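Local atomic coordinates of putative modification methylase (Thermus thermophilus, PDB entry 2ZIG), a protein that probably transfers a methyl group from S-adenosyl-L-methionine to N4 of a cytosine in DNA, as in N4-cytosine methyltransferases. Residues S40-V45 / V235-L240. Residues are numbered along the deposited sequence; the frame is centred on the assembly and turned at random.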
ATOM      1  N   SER B  40     -24.156  -8.828  12.417  1.00 31.91           N
ATOM      2  CA  SER B  40     -24.710  -7.847  13.339  1.00 32.07           C
ATOM      3  C   SER B  40     -23.923  -6.532  13.357  1.00 33.07           C
ATOM      4  O   SER B  40     -24.306  -5.596  14.055  1.00 32.26           O
ATOM      5  CB  SER B  40     -24.753  -8.423  14.757  1.00 32.91           C
ATOM      6  OG  SER B  40     -23.453  -8.737  15.230  1.00 31.67           O
ATOM      7  N   VAL B  41     -22.827  -6.462  12.601  1.00 32.41           N
ATOM      8  CA  VAL B  41     -21.996  -5.255  12.564  1.00 30.51           C
ATOM      9  C   VAL B  41     -21.945  -4.653  11.165  1.00 29.69           C
ATOM     10  O   VAL B  41     -21.787  -5.365  10.175  1.00 28.26           O
ATOM     11  CB  VAL B  41     -20.561  -5.559  13.047  1.00 30.68           C
ATOM     12  CG1 VAL B  41     -19.664  -4.346  12.833  1.00 33.68           C
ATOM     13  CG2 VAL B  41     -20.587  -5.935  14.519  1.00 28.33           C
ATOM     14  N   HIS B  42     -22.066  -3.332  11.092  1.00 28.41           N
ATOM     15  CA  HIS B  42     -22.077  -2.642   9.804  1.00 29.66           C
ATOM     16  C   HIS B  42     -20.730  -2.122   9.321  1.00 28.04           C
ATOM     17  O   HIS B  42     -20.454  -2.130   8.126  1.00 28.83           O
ATOM     18  CB  HIS B  42     -23.071  -1.483   9.866  1.00 30.12           C
ATOM     19  CG  HIS B  42     -24.425  -1.894  10.347  1.00 31.88           C
ATOM     20  ND1 HIS B  42     -25.259  -2.707   9.610  1.00 31.61           N
ATOM     21  CD2 HIS B  42     -25.062  -1.660  11.517  1.00 30.73           C
ATOM     22  CE1 HIS B  42     -26.352  -2.958  10.307  1.00 32.78           C
ATOM     23  NE2 HIS B  42     -26.258  -2.336  11.468  1.00 35.05           N
ATOM     24  N   LEU B  43     -19.902  -1.666  10.251  1.00 27.13           N
ATOM     25  CA  LEU B  43     -18.598  -1.116   9.915  1.00 25.92           C
ATOM     26  C   LEU B  43     -17.609  -1.329  11.037  1.00 24.30           C
ATOM     27  O   LEU B  43     -17.972  -1.274  12.202  1.00 26.32           O
ATOM     28  CB  LEU B  43     -18.711   0.391   9.657  1.00 24.16           C
ATOM     29  CG  LEU B  43     -17.414   1.207   9.571  1.00 24.51           C
ATOM     30  CD1 LEU B  43     -16.627   0.769   8.348  1.00 23.07           C
ATOM     31  CD2 LEU B  43     -17.738   2.699   9.487  1.00 22.50           C
ATOM     32  N   VAL B  44     -16.355  -1.559  10.671  1.00 25.69           N
ATOM     33  CA  VAL B  44     -15.283  -1.725  11.642  1.00 23.90           C
ATOM     34  C   VAL B  44     -14.144  -0.750  11.296  1.00 23.04           C
ATOM     35  O   VAL B  44     -13.671  -0.705  10.163  1.00 24.20           O
ATOM     36  CB  VAL B  44     -14.705  -3.161  11.617  1.00 27.22           C
ATOM     37  CG1 VAL B  44     -13.563  -3.279  12.613  1.00 27.01           C
ATOM     38  CG2 VAL B  44     -15.796  -4.177  11.930  1.00 26.01           C
ATOM     39  N   VAL B  45     -13.718   0.048  12.265  1.00 23.39           N
ATOM     40  CA  VAL B  45     -12.605   0.958  12.036  1.00 20.91           C
ATOM     41  C   VAL B  45     -11.631   0.646  13.149  1.00 22.91           C
ATOM     42  O   VAL B  45     -11.996   0.673  14.331  1.00 21.15           O
ATOM     43  CB  VAL B  45     -13.027   2.428  12.132  1.00 18.57           C
ATOM     44  CG1 VAL B  45     -11.797   3.340  11.974  1.00 17.24           C
ATOM     45  CG2 VAL B  45     -14.057   2.733  11.066  1.00 17.73           C
ATOM     46  N   VAL B 235     -26.500   6.551  10.116  1.00 23.59           N
ATOM     47  CA  VAL B 235     -26.925   6.861  11.474  1.00 25.02           C
ATOM     48  C   VAL B 235     -27.655   5.610  11.973  1.00 24.75           C
ATOM     49  O   VAL B 235     -28.410   4.992  11.226  1.00 25.17           O
ATOM     50  CB  VAL B 235     -27.898   8.067  11.495  1.00 25.21           C
ATOM     51  CG1 VAL B 235     -28.405   8.305  12.895  1.00 27.57           C
ATOM     52  CG2 VAL B 235     -27.192   9.309  10.984  1.00 27.50           C
ATOM     53  N   GLY B 236     -27.413   5.219  13.218  1.00 25.49           N
ATOM     54  CA  GLY B 236     -28.067   4.033  13.741  1.00 27.48           C
ATOM     55  C   GLY B 236     -27.283   2.737  13.569  1.00 29.60           C
ATOM     56  O   GLY B 236     -27.516   1.781  14.311  1.00 30.55           O
ATOM     57  N   ASP B 237     -26.365   2.687  12.599  1.00 28.09           N
ATOM     58  CA  ASP B 237     -25.551   1.487  12.376  1.00 27.40           C
ATOM     59  C   ASP B 237     -24.644   1.186  13.566  1.00 26.95           C
ATOM     60  O   ASP B 237     -24.422   2.040  14.430  1.00 27.77           O
ATOM     61  CB  ASP B 237     -24.647   1.639  11.149  1.00 28.77           C
ATOM     62  CG  ASP B 237     -25.402   1.592   9.840  1.00 31.46           C
ATOM     63  OD1 ASP B 237     -26.600   1.227   9.832  1.00 29.71           O
ATOM     64  OD2 ASP B 237     -24.779   1.912   8.805  1.00 31.26           O
ATOM     65  N   VAL B 238     -24.110  -0.032  13.588  1.00 25.44           N
ATOM     66  CA  VAL B 238     -23.204  -0.478  14.638  1.00 26.25           C
ATOM     67  C   VAL B 238     -21.768  -0.376  14.119  1.00 26.05           C
ATOM     68  O   VAL B 238     -21.427  -0.972  13.092  1.00 25.27           O
ATOM     69  CB  VAL B 238     -23.473  -1.954  15.036  1.00 27.71           C
ATOM     70  CG1 VAL B 238     -22.491  -2.385  16.125  1.00 27.38           C
ATOM     71  CG2 VAL B 238     -24.917  -2.117  15.519  1.00 28.28           C
ATOM     72  N   VAL B 239     -20.944   0.389  14.825  1.00 25.22           N
ATOM     73  CA  VAL B 239     -19.547   0.575  14.453  1.00 25.89           C
ATOM     74  C   VAL B 239     -18.689  -0.146  15.479  1.00 25.69           C
ATOM     75  O   VAL B 239     -18.803   0.101  16.683  1.00 25.18           O
ATOM     76  CB  VAL B 239     -19.163   2.077  14.427  1.00 26.36           C
ATOM     77  CG1 VAL B 239     -17.670   2.237  14.120  1.00 25.29           C
ATOM     78  CG2 VAL B 239     -19.990   2.808  13.378  1.00 23.94           C
ATOM     79  N   LEU B 240     -17.828  -1.035  15.001  1.00 25.24           N
ATOM     80  CA  LEU B 240     -16.978  -1.813  15.886  1.00 27.33           C
ATOM     81  C   LEU B 240     -15.486  -1.579  15.739  1.00 27.34           C
ATOM     82  O   LEU B 240     -14.983  -1.435  14.631  1.00 26.36           O
ATOM     83  CB  LEU B 240     -17.244  -3.304  15.677  1.00 28.66           C
ATOM     84  CG  LEU B 240     -16.195  -4.242  16.287  1.00 30.45           C
ATOM     85  CD1 LEU B 240     -16.223  -4.128  17.806  1.00 31.60           C
ATOM     86  CD2 LEU B 240     -16.469  -5.661  15.862  1.00 30.32           C
TER
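His42 and Asp237 meet where two neighbouring parallel strands of a Rossmann-like methyltransferase sheet, 41-46 and 238-241, come together. Their side chains cross at about a right angle. The imidazole lies across the base of the aspartate, with CD2 3.3 Å from Asp237 CB. Of the carboxylate, OD1 alone stands over the ring face, offset toward the rim and 3.7 Å from His42 CD2, the two planes 33° apart. A flat imidazole suits the place because its CD2 edge can lie against Asp237 CB while OD1 sits above its face. The acid is itself fixed from outside, OD1 in a salt bridge with Arg180 and OD2 hydrogen-bonded to the backbone N of Phe234. CG of His42 lies anti to the carbonyl carbon (chi1 -52°), which swings the ring over Asp237. Replacing the ring with an alanine would probably uncover Asp237 CB and OD1 on this side and open a gap where the imidazole lay.

At this same residue the strand turns a corner. Here Val238 O accepts two N-H groups, from His42 and, nearly along its C=O axis, from Leu43. Regular parallel pairing follows: Leu240 N gives a nearly straight bond to Leu43 O (2.8 Å).

Branched aliphatic side chains fill the buried faces of these strands. On one face Val44 and Leu240 lie side by side, pointing the same way, with Val41 CG1 3.9 Å from Leu240 CB; helix 66-86 covers this group through Val83 and Leu86. Leu43 and Val239 occupy the opposite face, in looser touch. The side chains of Leu240 and Val45 are each about 8 Å from those of Ala29 and Thr248, respectively, which bind S-adenosyl-L-methionine in another structure of this protein. Leu240 O accepts from Val45 N at 3.1 Å, the donor tilted 22° out of the carbonyl plane.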